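Long-range contacts in parvulin 42 (Trypanosoma brucei brucei, PDB 6GMP), which probably catalyses cis-trans isomerisation of peptidyl-prolyl bonds through its parvulin-type PPIase domain, the part described here: residues R6-L12 against V115-V121; L12-K16 against A40-A44; A44-L48 against V105-V109; R54-S58 against S102-S106. All coordinates share one frame; numbering follows the deposited sequence.

Contact 1 (R6-L12 against V115-V121); sequences RHFYHVL and VHLIYRV
Leu-12 lays its CD1 methyl over the middle of the His-116 imidazole, a CH-pi contact 3.6 Å from CD1 to the ring centroid, the two side chains running alongside in the same direction. The edge of that imidazole meets His-10: ND1 of His-10 and ND1 of His-116 share a hydrogen bond of 2.9 Å, each nitrogen lying near the plane of the other ring, and either could donate. CG of His-10 sits between its backbone N and carbonyl carbon (chi1 80°), which presents ND1 to His-116. NE2 of His-116 is hydrogen-bonded to OG1 of Thr-111, so both nitrogens of this buried ring have partners. The pair is consistent with the dual-histidine motif at the active site of parvulin PPIases and probably marks that site here. Val-11 and Leu-117, a hydrogen-bonded antiparallel pair, exchange two backbone bonds, as do Tyr-9 and Tyr-119. At the far end Val-121 CG2 sits over the face of the His-7 ring, 3.7 Å from its centroid, and reaches Tyr-9 CD1 at 3.4 Å. Arg-6 and Arg-120, both extended, stack their guanidinium groups nearly parallel (3°), centres 4.1 Å apart; carbonyls of Phe-98, weakly, and of Leu-100 and Glu-122 accept from them. These strands form the middle of the four-stranded sheet: helix 91-97 packs on Phe-8, His-10 and Ile-118, helix 37-49 on Val-11 and Leu-117, and strand 80-84 flanks 6-13.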
loop_
_atom_site.group_PDB
_atom_site.type_symbol
_atom_site.label_atom_id
_atom_site.label_comp_id
_atom_site.label_asym_id
_atom_site.label_seq_id
_atom_site.Cartn_x
_atom_site.Cartn_y
_atom_site.Cartn_z
ATOM N N ARG A 6 -7.523 13.222 5.956
ATOM C CA ARG A 6 -7.972 12.530 4.752
ATOM C C ARG A 6 -7.957 11.032 4.991
ATOM O O ARG A 6 -7.164 10.517 5.780
ATOM C CB ARG A 6 -7.106 12.896 3.546
ATOM C CG ARG A 6 -7.373 14.290 3.029
ATOM C CD ARG A 6 -6.433 14.686 1.904
ATOM N NE ARG A 6 -6.545 16.115 1.626
ATOM C CZ ARG A 6 -5.713 16.802 0.854
ATOM N NH1 ARG A 6 -4.689 16.206 0.265
ATOM N NH2 ARG A 6 -5.906 18.099 0.675
ATOM N N HIS A 7 -8.860 10.346 4.302
ATOM C CA HIS A 7 -9.065 8.919 4.475
ATOM C C HIS A 7 -8.278 8.146 3.424
ATOM O O HIS A 7 -8.504 8.320 2.220
ATOM C CB HIS A 7 -10.557 8.622 4.341
ATOM C CG HIS A 7 -10.933 7.217 4.685
ATOM N ND1 HIS A 7 -12.224 6.747 4.569
ATOM C CD2 HIS A 7 -10.195 6.186 5.156
ATOM C CE1 HIS A 7 -12.262 5.479 4.941
ATOM N NE2 HIS A 7 -11.046 5.118 5.311
ATOM N N PHE A 8 -7.357 7.300 3.883
ATOM C CA PHE A 8 -6.532 6.498 2.995
ATOM C C PHE A 8 -6.697 5.008 3.229
ATOM O O PHE A 8 -7.039 4.575 4.335
ATOM C CB PHE A 8 -5.054 6.854 3.166
ATOM C CG PHE A 8 -4.737 8.285 2.869
ATOM C CD1 PHE A 8 -4.623 8.741 1.566
ATOM C CD2 PHE A 8 -4.533 9.172 3.910
ATOM C CE1 PHE A 8 -4.309 10.066 1.309
ATOM C CE2 PHE A 8 -4.227 10.499 3.666
ATOM C CZ PHE A 8 -4.117 10.949 2.361
ATOM N N TYR A 9 -6.448 4.249 2.164
ATOM C CA TYR A 9 -6.171 2.819 2.238
ATOM C C TYR A 9 -4.774 2.610 1.665
ATOM O O TYR A 9 -4.262 3.467 0.948
ATOM C CB TYR A 9 -7.140 2.010 1.371
ATOM C CG TYR A 9 -8.502 1.742 1.955
ATOM C CD1 TYR A 9 -9.340 2.778 2.340
ATOM C CD2 TYR A 9 -8.960 0.433 2.103
ATOM C CE1 TYR A 9 -10.592 2.519 2.862
ATOM C CE2 TYR A 9 -10.207 0.169 2.626
ATOM C CZ TYR A 9 -11.018 1.212 3.005
ATOM O OH TYR A 9 -12.261 0.938 3.525
ATOM N N HIS A 10 -4.155 1.471 1.955
ATOM C CA HIS A 10 -2.916 1.144 1.248
ATOM C C HIS A 10 -2.746 -0.347 0.998
ATOM O O HIS A 10 -3.402 -1.183 1.625
ATOM C CB HIS A 10 -1.668 1.766 1.915
ATOM C CG HIS A 10 -1.142 1.022 3.105
ATOM N ND1 HIS A 10 0.156 1.163 3.539
ATOM C CD2 HIS A 10 -1.728 0.149 3.959
ATOM C CE1 HIS A 10 0.354 0.408 4.603
ATOM N NE2 HIS A 10 -0.772 -0.218 4.881
ATOM N N VAL A 11 -1.900 -0.638 0.016
ATOM C CA VAL A 11 -1.320 -1.952 -0.193
ATOM C C VAL A 11 0.134 -1.842 0.227
ATOM O O VAL A 11 0.820 -0.884 -0.156
ATOM C CB VAL A 11 -1.322 -2.335 -1.686
ATOM C CG1 VAL A 11 -0.537 -3.627 -1.927
ATOM C CG2 VAL A 11 -2.726 -2.495 -2.202
ATOM N N LEU A 12 0.612 -2.825 0.986
ATOM C CA LEU A 12 2.015 -2.873 1.403
ATOM C C LEU A 12 2.679 -4.140 0.879
ATOM O O LEU A 12 2.208 -5.241 1.130
ATOM C CB LEU A 12 2.139 -2.833 2.929
ATOM C CG LEU A 12 3.566 -2.794 3.469
ATOM C CD1 LEU A 12 4.278 -1.502 3.124
ATOM C CD2 LEU A 12 3.570 -2.984 4.979
ATOM N N VAL A 115 7.091 -1.226 0.420
ATOM C CA VAL A 115 6.674 -0.432 -0.715
ATOM C C VAL A 115 5.151 -0.333 -0.715
ATOM O O VAL A 115 4.457 -1.354 -0.711
ATOM C CB VAL A 115 7.185 -1.052 -2.032
ATOM C CG1 VAL A 115 6.810 -0.178 -3.219
ATOM C CG2 VAL A 115 8.700 -1.251 -1.963
ATOM N N HIS A 116 4.646 0.896 -0.698
ATOM C CA HIS A 116 3.210 1.156 -0.606
ATOM C C HIS A 116 2.585 1.587 -1.924
ATOM O O HIS A 116 3.217 2.283 -2.714
ATOM C CB HIS A 116 2.925 2.303 0.369
ATOM C CG HIS A 116 3.578 2.178 1.707
ATOM N ND1 HIS A 116 2.857 2.009 2.865
ATOM C CD2 HIS A 116 4.873 2.288 2.085
ATOM C CE1 HIS A 116 3.682 1.978 3.897
ATOM N NE2 HIS A 116 4.913 2.155 3.452
ATOM N N LEU A 117 1.324 1.211 -2.116
ATOM C CA LEU A 117 0.442 1.924 -3.033
ATOM C C LEU A 117 -0.585 2.561 -2.129
ATOM O O LEU A 117 -1.197 1.867 -1.328
ATOM C CB LEU A 117 -0.262 0.965 -3.994
ATOM C CG LEU A 117 0.635 0.136 -4.920
ATOM C CD1 LEU A 117 -0.220 -0.777 -5.804
ATOM C CD2 LEU A 117 1.536 0.972 -5.779
ATOM N N ILE A 118 -0.761 3.873 -2.249
ATOM C CA ILE A 118 -1.675 4.616 -1.390
ATOM C C ILE A 118 -2.889 5.063 -2.186
ATOM O O ILE A 118 -2.754 5.562 -3.293
ATOM C CB ILE A 118 -0.981 5.847 -0.753
ATOM C CG1 ILE A 118 0.263 5.395 0.006
ATOM C CG2 ILE A 118 -1.932 6.557 0.191
ATOM C CD1 ILE A 118 1.140 6.507 0.461
ATOM N N TYR A 119 -4.067 4.875 -1.598
ATOM C CA TYR A 119 -5.330 5.230 -2.221
ATOM C C TYR A 119 -6.062 6.252 -1.359
ATOM O O TYR A 119 -6.230 6.058 -0.156
ATOM C CB TYR A 119 -6.189 3.974 -2.382
ATOM C CG TYR A 119 -7.588 4.210 -2.891
ATOM C CD1 TYR A 119 -7.822 4.683 -4.176
ATOM C CD2 TYR A 119 -8.691 3.910 -2.100
ATOM C CE1 TYR A 119 -9.100 4.874 -4.645
ATOM C CE2 TYR A 119 -9.974 4.095 -2.561
ATOM C CZ TYR A 119 -10.179 4.576 -3.840
ATOM O OH TYR A 119 -11.459 4.759 -4.299
ATOM N N ARG A 120 -6.502 7.337 -1.978
ATOM C CA ARG A 120 -7.333 8.310 -1.281
ATOM C C ARG A 120 -8.808 8.005 -1.536
ATOM O O ARG A 120 -9.285 8.060 -2.683
ATOM C CB ARG A 120 -7.011 9.732 -1.731
ATOM C CG ARG A 120 -7.826 10.762 -0.985
ATOM C CD ARG A 120 -7.458 12.161 -1.382
ATOM N NE ARG A 120 -8.408 13.115 -0.830
ATOM C CZ ARG A 120 -8.405 14.414 -1.094
ATOM N NH1 ARG A 120 -7.492 14.937 -1.905
ATOM N NH2 ARG A 120 -9.319 15.186 -0.535
ATOM N N VAL A 121 -9.534 7.690 -0.468
ATOM C CA VAL A 121 -10.938 7.321 -0.569
ATOM C C VAL A 121 -11.739 8.505 -1.085
ATOM O O VAL A 121 -12.537 8.374 -2.012
ATOM C CB VAL A 121 -11.497 6.868 0.792
ATOM C CG1 VAL A 121 -12.958 6.478 0.673
ATOM C CG2 VAL A 121 -10.693 5.695 1.317
#

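Contact 2 (L12-K16 against A40-A44); sequences LVKHK and AINLA
Ala-40 meets three consecutive residues where strand 6-13 runs out into a loop. Its CB touches CG1 of Val-13 at 3.8 Å, the carbonyl O of Lys-14 at 3.5 Å and CB of His-15 at 3.9 Å, and it lies near the plane of the His-15 ring, at its edge. ND1 of that imidazole accepts from the backbone N of Asp-17. One helical turn on, in one of its two conformers, Leu-43 brings CD2 to the same Val-13 methyl, CG1, at 3.8 Å, so this touch is less certain. Ala-44, bonded through its N to O of Ala-40 in the helix, offers its CB to the other branch, Val-13 CG2, more loosely at 4.4 Å. The two methyls of Val-13 are thus divided along one face of helix 37-49, CG1 meeting Ala-40 and perhaps Leu-43, CG2 meeting Ala-44. Small alanines let the strand end approach closely, with CA of Val-13 and CA of Ala-40 5.8 Å apart. The meeting is largely apolar, while nearby polar groups bond elsewhere: Lys-14 O accepts from Arg-35, and Lys-14 NZ donates to the carbonyls of Arg-20 and Ser-22. Shape, rather than directed bonds, therefore governs the fit.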
loop_
_atom_site.group_PDB
_atom_site.type_symbol
_atom_site.label_atom_id
_atom_site.label_comp_id
_atom_site.label_asym_id
_atom_site.label_seq_id
_atom_site.Cartn_x
_atom_site.Cartn_y
_atom_site.Cartn_z
ATOM N N LEU A 12 0.612 -2.825 0.986
ATOM C CA LEU A 12 2.015 -2.873 1.403
ATOM C C LEU A 12 2.679 -4.140 0.879
ATOM O O LEU A 12 2.208 -5.241 1.130
ATOM C CB LEU A 12 2.139 -2.833 2.929
ATOM C CG LEU A 12 3.566 -2.794 3.469
ATOM C CD1 LEU A 12 4.278 -1.502 3.124
ATOM C CD2 LEU A 12 3.570 -2.984 4.979
ATOM N N VAL A 13 3.774 -3.950 0.154
ATOM C CA VAL A 13 4.605 -5.040 -0.326
ATOM C C VAL A 13 5.917 -4.951 0.442
ATOM O O VAL A 13 6.657 -3.981 0.316
ATOM C CB VAL A 13 4.840 -4.925 -1.848
ATOM C CG1 VAL A 13 5.746 -6.036 -2.343
ATOM C CG2 VAL A 13 3.507 -4.967 -2.586
ATOM N N LYS A 14 6.202 -5.961 1.247
ATOM C CA LYS A 14 7.382 -5.957 2.095
ATOM C C LYS A 14 8.576 -6.491 1.335
ATOM O O LYS A 14 8.460 -7.012 0.222
ATOM C CB LYS A 14 7.115 -6.784 3.355
ATOM C CG LYS A 14 6.091 -6.154 4.262
ATOM C CD LYS A 14 5.943 -6.914 5.567
ATOM C CE LYS A 14 4.916 -6.254 6.455
ATOM N NZ LYS A 14 5.056 -6.695 7.871
ATOM N N HIS A 15 9.748 -6.386 1.941
ATOM C CA HIS A 15 10.935 -7.037 1.424
ATOM C C HIS A 15 11.798 -7.464 2.611
ATOM O O HIS A 15 11.500 -7.091 3.763
ATOM C CB HIS A 15 11.706 -6.140 0.455
ATOM C CG HIS A 15 12.075 -4.806 1.020
ATOM N ND1 HIS A 15 13.095 -4.643 1.929
ATOM C CD2 HIS A 15 11.570 -3.573 0.787
ATOM C CE1 HIS A 15 13.210 -3.360 2.228
ATOM N NE2 HIS A 15 12.290 -2.693 1.556
ATOM N N LYS A 16 12.857 -8.221 2.331
ATOM C CA LYS A 16 13.653 -8.851 3.378
ATOM C C LYS A 16 14.322 -7.868 4.330
ATOM O O LYS A 16 14.683 -8.236 5.445
ATOM C CB LYS A 16 14.735 -9.728 2.746
ATOM C CG LYS A 16 15.837 -8.942 2.050
ATOM C CD LYS A 16 16.820 -9.837 1.304
ATOM C CE LYS A 16 18.087 -9.080 0.877
ATOM N NZ LYS A 16 18.896 -8.534 2.023
ATOM N N ALA A 40 10.369 -6.089 -4.488
ATOM C CA ALA A 40 9.169 -5.441 -3.940
ATOM C C ALA A 40 8.759 -4.246 -4.804
ATOM O O ALA A 40 7.577 -4.044 -5.078
ATOM C CB ALA A 40 9.419 -4.988 -2.514
ATOM N N ILE A 41 9.730 -3.447 -5.229
ATOM C CA ILE A 41 9.436 -2.320 -6.100
ATOM C C ILE A 41 8.832 -2.797 -7.402
ATOM O O ILE A 41 7.837 -2.243 -7.866
ATOM C CB ILE A 41 10.709 -1.508 -6.339
ATOM C CG1 ILE A 41 11.159 -0.832 -5.031
ATOM C CG2 ILE A 41 10.503 -0.457 -7.421
ATOM C CD1 ILE A 41 12.546 -0.219 -5.102
ATOM N N ASN A 42 9.414 -3.822 -8.002
ATOM C CA ASN A 42 8.894 -4.319 -9.261
ATOM C C ASN A 42 7.509 -4.907 -9.104
ATOM O O ASN A 42 6.660 -4.727 -9.972
ATOM C CB ASN A 42 9.840 -5.355 -9.848
ATOM C CG ASN A 42 11.074 -4.731 -10.430
ATOM O OD1 ASN A 42 11.027 -3.625 -10.985
ATOM N ND2 ASN A 42 12.183 -5.442 -10.350
ATOM N N LEU A 43 7.265 -5.583 -7.999
ATOM C CA LEU A 43 5.959 -6.161 -7.751
ATOM C C LEU A 43 4.913 -5.066 -7.566
ATOM O O LEU A 43 3.847 -5.110 -8.191
ATOM C CB LEU A 43 5.997 -7.075 -6.531
ATOM C CG LEU A 43 4.658 -7.681 -6.113
ATOM C CD1 LEU A 43 4.043 -8.404 -7.273
ATOM C CD2 LEU A 43 4.864 -8.631 -4.951
ATOM N N ALA A 44 5.199 -4.073 -6.725
ATOM C CA ALA A 44 4.272 -2.970 -6.518
ATOM C C ALA A 44 3.960 -2.262 -7.836
ATOM O O ALA A 44 2.808 -1.890 -8.117
ATOM C CB ALA A 44 4.852 -1.998 -5.510
#

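Contact 3 (A44-L48 against V105-V109); sequences AQAIL and VSAPV
Leu-48 reaches from helix 37-49 to the loop 105-109 with both methyls. CD1 meets CG1 of Val-105 at 3.6 Å, the two side chains passing each other in opposite directions, while CD2 lies 3.6 Å from the carbonyl O of Ser-106 and 3.8 Å from CD of Pro-108. CG of Leu-48 stands opposite its own backbone N (chi1 171°), which carries the isobutyl group outward to the loop. One turn back along the helix, the Pro-108 ring touches CB of Ala-44 with its CB at 4.1 Å, and its CD is 3.7 Å from OE1 of Gln-45, whose chain bends at chi2 (57°) to bring the amide over. Behind this first shell, Ser-106 shapes the loop. Its hydroxyl donates to the carbonyl O of Ala-107, OG to O 2.8 Å, and accepts from the backbone N of Ile-118, so it ties the loop to strand 114-120. Further out, Trp-57 touches both Leu-48 and Val-105, Val-105 also rests on Phe-62 and Tyr-119, and Ala-44 leans on Val-115. Dispersion and shape hold helix and loop together here, while the hydroxyl and backbone N of Ser-106 serve the loop and the sheet.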
loop_
_atom_site.group_PDB
_atom_site.type_symbol
_atom_site.label_atom_id
_atom_site.label_comp_id
_atom_site.label_asym_id
_atom_site.label_seq_id
_atom_site.Cartn_x
_atom_site.Cartn_y
_atom_site.Cartn_z
ATOM N N ALA A 44 5.199 -4.073 -6.725
ATOM C CA ALA A 44 4.272 -2.970 -6.518
ATOM C C ALA A 44 3.960 -2.262 -7.836
ATOM O O ALA A 44 2.808 -1.890 -8.117
ATOM C CB ALA A 44 4.852 -1.998 -5.510
ATOM N N GLN A 45 4.976 -2.072 -8.663
ATOM C CA GLN A 45 4.774 -1.453 -9.966
ATOM C C GLN A 45 3.805 -2.263 -10.824
ATOM O O GLN A 45 2.929 -1.696 -11.485
ATOM C CB GLN A 45 6.114 -1.294 -10.684
ATOM C CG GLN A 45 6.019 -0.745 -12.102
ATOM C CD GLN A 45 5.321 0.599 -12.170
ATOM O OE1 GLN A 45 5.400 1.406 -11.234
ATOM N NE2 GLN A 45 4.641 0.853 -13.284
ATOM N N ALA A 46 3.975 -3.583 -10.839
ATOM C CA ALA A 46 3.118 -4.428 -11.659
ATOM C C ALA A 46 1.676 -4.458 -11.163
ATOM O O ALA A 46 0.745 -4.411 -11.980
ATOM C CB ALA A 46 3.668 -5.837 -11.730
ATOM N N ILE A 47 1.473 -4.538 -9.842
ATOM C CA ILE A 47 0.120 -4.673 -9.318
ATOM C C ILE A 47 -0.651 -3.373 -9.546
ATOM O O ILE A 47 -1.884 -3.394 -9.699
ATOM C CB ILE A 47 0.083 -5.202 -7.878
ATOM C CG1 ILE A 47 0.767 -4.237 -6.936
ATOM C CG2 ILE A 47 0.715 -6.604 -7.830
ATOM C CD1 ILE A 47 0.718 -4.683 -5.475
ATOM N N LEU A 48 0.071 -2.258 -9.594
ATOM C CA LEU A 48 -0.531 -0.979 -9.916
ATOM C C LEU A 48 -0.807 -0.881 -11.417
ATOM O O LEU A 48 -1.927 -0.581 -11.867
ATOM C CB LEU A 48 0.420 0.140 -9.525
ATOM C CG LEU A 48 0.055 1.556 -9.970
ATOM C CD1 LEU A 48 -1.222 2.062 -9.270
ATOM C CD2 LEU A 48 1.233 2.480 -9.710
ATOM N N VAL A 105 -4.787 6.519 -6.938
ATOM C CA VAL A 105 -3.805 5.602 -6.365
ATOM C C VAL A 105 -2.393 6.098 -6.693
ATOM O O VAL A 105 -2.088 6.432 -7.839
ATOM C CB VAL A 105 -3.962 4.156 -6.904
ATOM C CG1 VAL A 105 -2.892 3.235 -6.327
ATOM C CG2 VAL A 105 -5.366 3.600 -6.627
ATOM N N SER A 106 -1.532 6.151 -5.686
ATOM C CA SER A 106 -0.179 6.645 -5.875
ATOM C C SER A 106 0.672 5.700 -6.717
ATOM O O SER A 106 0.334 4.531 -6.909
ATOM C CB SER A 106 0.502 6.824 -4.524
ATOM O OG SER A 106 0.768 5.567 -3.919
ATOM N N ALA A 107 1.798 6.221 -7.194
ATOM C CA ALA A 107 2.882 5.384 -7.670
ATOM C C ALA A 107 3.472 4.691 -6.458
ATOM O O ALA A 107 3.193 5.086 -5.325
ATOM C CB ALA A 107 3.937 6.216 -8.340
ATOM N N PRO A 108 4.284 3.653 -6.678
ATOM C CA PRO A 108 4.902 3.009 -5.515
ATOM C C PRO A 108 5.721 3.998 -4.692
ATOM O O PRO A 108 6.522 4.746 -5.238
ATOM C CB PRO A 108 5.799 1.939 -6.144
ATOM C CG PRO A 108 5.155 1.635 -7.479
ATOM C CD PRO A 108 4.616 2.965 -7.941
ATOM N N VAL A 109 5.493 4.008 -3.385
ATOM C CA VAL A 109 6.267 4.853 -2.480
ATOM C C VAL A 109 6.820 3.999 -1.358
ATOM O O VAL A 109 6.126 3.162 -0.778
ATOM C CB VAL A 109 5.453 6.032 -1.900
ATOM C CG1 VAL A 109 4.222 5.556 -1.171
ATOM C CG2 VAL A 109 6.326 6.860 -0.970
#

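Contact 4 (R54-S58 against S102-S106); sequences RKTWS and SGEVS
Two loops of the PPIase domain meet here, one leading into helix 59-69 and the other following helix 91-97, and a short backbone link joins them. N of Trp-57 donates to O of Gly-103 at 2.8 Å, nearly straight (168°) and in the carbonyl plane. A water adds a second tie, donating to O of Lys-55 at 2.9 Å and accepting from N of Val-105 at 3.0 Å. Gly-103 takes a positive phi (86°) and lies close against Thr-56, whose CA comes to 3.3 Å from Gly-103 O and whose methyl CG2 lies 3.6 Å from Ser-102 O. The main side-chain contact is Val-105 CG2 on the indole of Trp-57, a CH-pi contact 3.4 Å from the centroid of the five-membered ring and almost on its normal. CG of Trp-57 is anti to its own carbonyl carbon (chi1 -60°), which turns the indole back over the valine. NH1 of Arg-54 points edge-on at the opposite indole face, near the rim, without stacking on it. Around them, Tyr-119 of strand 114-120 holds O of Trp-57, while Gly-103 and Glu-104 bond through the backbone to Arg-120. Leu-48 of helix 37-49 and Val-65 of helix 59-69 pack on the indole, and Ser-58 caps the start of the latter helix.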
loop_
_atom_site.group_PDB
_atom_site.type_symbol
_atom_site.label_atom_id
_atom_site.label_comp_id
_atom_site.label_asym_id
_atom_site.label_seq_id
_atom_site.Cartn_x
_atom_site.Cartn_y
_atom_site.Cartn_z
ATOM N N ARG A 54 -6.756 3.293 -15.472
ATOM C CA ARG A 54 -7.652 3.934 -14.512
ATOM C C ARG A 54 -7.143 5.309 -14.099
ATOM O O ARG A 54 -6.005 5.459 -13.646
ATOM C CB ARG A 54 -7.841 3.060 -13.272
ATOM C CG ARG A 54 -8.596 1.755 -13.536
ATOM C CD ARG A 54 -8.677 0.897 -12.289
ATOM N NE ARG A 54 -9.288 -0.406 -12.574
ATOM C CZ ARG A 54 -9.185 -1.466 -11.781
ATOM N NH1 ARG A 54 -8.482 -1.407 -10.648
ATOM N NH2 ARG A 54 -9.782 -2.596 -12.143
ATOM N N LYS A 55 -8.018 6.293 -14.239
ATOM C CA LYS A 55 -7.732 7.665 -13.826
ATOM C C LYS A 55 -7.921 7.700 -12.316
ATOM O O LYS A 55 -7.077 8.195 -11.570
ATOM C CB LYS A 55 -8.683 8.636 -14.525
ATOM C CG LYS A 55 -8.560 10.083 -14.045
ATOM C CD LYS A 55 -9.389 11.041 -14.875
ATOM C CE LYS A 55 -9.281 12.459 -14.337
ATOM N NZ LYS A 55 -9.896 13.464 -15.253
ATOM N N THR A 56 -9.048 7.157 -11.883
ATOM C CA THR A 56 -9.326 6.949 -10.476
ATOM C C THR A 56 -9.794 5.521 -10.336
ATOM O O THR A 56 -10.194 4.893 -11.329
ATOM C CB THR A 56 -10.418 7.897 -9.950
ATOM O OG1 THR A 56 -11.589 7.787 -10.763
ATOM C CG2 THR A 56 -9.915 9.336 -9.949
ATOM N N TRP A 57 -9.751 5.016 -9.110
ATOM C CA TRP A 57 -10.215 3.675 -8.807
ATOM C C TRP A 57 -11.383 3.766 -7.850
ATOM O O TRP A 57 -11.433 4.660 -7.000
ATOM C CB TRP A 57 -9.138 2.848 -8.127
ATOM C CG TRP A 57 -7.845 2.608 -8.856
ATOM C CD1 TRP A 57 -7.181 3.448 -9.716
ATOM C CD2 TRP A 57 -7.054 1.436 -8.750
ATOM N NE1 TRP A 57 -6.009 2.854 -10.137
ATOM C CE2 TRP A 57 -5.908 1.617 -9.555
ATOM C CE3 TRP A 57 -7.188 0.254 -8.021
ATOM C CZ2 TRP A 57 -4.918 0.646 -9.667
ATOM C CZ3 TRP A 57 -6.210 -0.707 -8.132
ATOM C CH2 TRP A 57 -5.087 -0.506 -8.952
ATOM N N SER A 58 -12.312 2.828 -7.953
ATOM C CA SER A 58 -13.329 2.696 -6.930
ATOM C C SER A 58 -12.698 2.033 -5.711
ATOM O O SER A 58 -11.619 1.442 -5.796
ATOM C CB SER A 58 -14.481 1.835 -7.427
ATOM O OG SER A 58 -14.047 0.493 -7.583
ATOM N N SER A 102 -8.945 12.819 -4.801
ATOM C CA SER A 102 -9.959 11.833 -4.456
ATOM C C SER A 102 -10.003 10.697 -5.475
ATOM O O SER A 102 -10.150 10.929 -6.674
ATOM C CB SER A 102 -11.332 12.510 -4.387
ATOM O OG SER A 102 -11.289 13.667 -3.570
ATOM N N GLY A 103 -9.868 9.469 -4.990
ATOM C CA GLY A 103 -9.973 8.292 -5.837
ATOM C C GLY A 103 -8.690 7.875 -6.538
ATOM O O GLY A 103 -8.665 6.887 -7.265
ATOM N N GLU A 104 -7.623 8.643 -6.346
ATOM C CA GLU A 104 -6.359 8.339 -7.003
ATOM C C GLU A 104 -5.545 7.329 -6.205
ATOM O O GLU A 104 -5.622 7.280 -4.980
ATOM C CB GLU A 104 -5.544 9.618 -7.216
ATOM C CG GLU A 104 -6.145 10.559 -8.254
ATOM C CD GLU A 104 -5.189 11.671 -8.636
ATOM O OE1 GLU A 104 -4.438 12.132 -7.743
ATOM O OE2 GLU A 104 -5.176 12.071 -9.824
ATOM N N VAL A 105 -4.787 6.519 -6.938
ATOM C CA VAL A 105 -3.805 5.602 -6.365
ATOM C C VAL A 105 -2.393 6.098 -6.693
ATOM O O VAL A 105 -2.088 6.432 -7.839
ATOM C CB VAL A 105 -3.962 4.156 -6.904
ATOM C CG1 VAL A 105 -2.892 3.235 -6.327
ATOM C CG2 VAL A 105 -5.366 3.600 -6.627
ATOM N N SER A 106 -1.532 6.151 -5.686
ATOM C CA SER A 106 -0.179 6.645 -5.875
ATOM C C SER A 106 0.672 5.700 -6.717
ATOM O O SER A 106 0.334 4.531 -6.909
ATOM C CB SER A 106 0.502 6.824 -4.524
ATOM O OG SER A 106 0.768 5.567 -3.919
HETATM O O HOH W 1 -5.215 6.765 -9.870
#

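Contact 1 is the central strand pair, and the other three nest within the chain loop it closes. Contact 2 begins where strand 6-13 ends, sharing Leu-12, and sets Val-13 against helix 37-49; Val-115 bridges the two contacts, its CG1 3.5 Å from CB of Ala-44. That alanine also belongs to contact 3, where the same helix meets the loop beside strand 114-120: N of Ser-106 lies 2.8 Å from O of Ile-118. Val-105 and Ser-106 then lead into contact 4, tied to the sheet by Tyr-119 OH, 2.7 Å from Trp-57 O. Contacts 2 and 4 stand apart, centres about 20 Å from each other. The histidine pair of contact 1 probably marks the active-site side of the sheet, as in other parvulins.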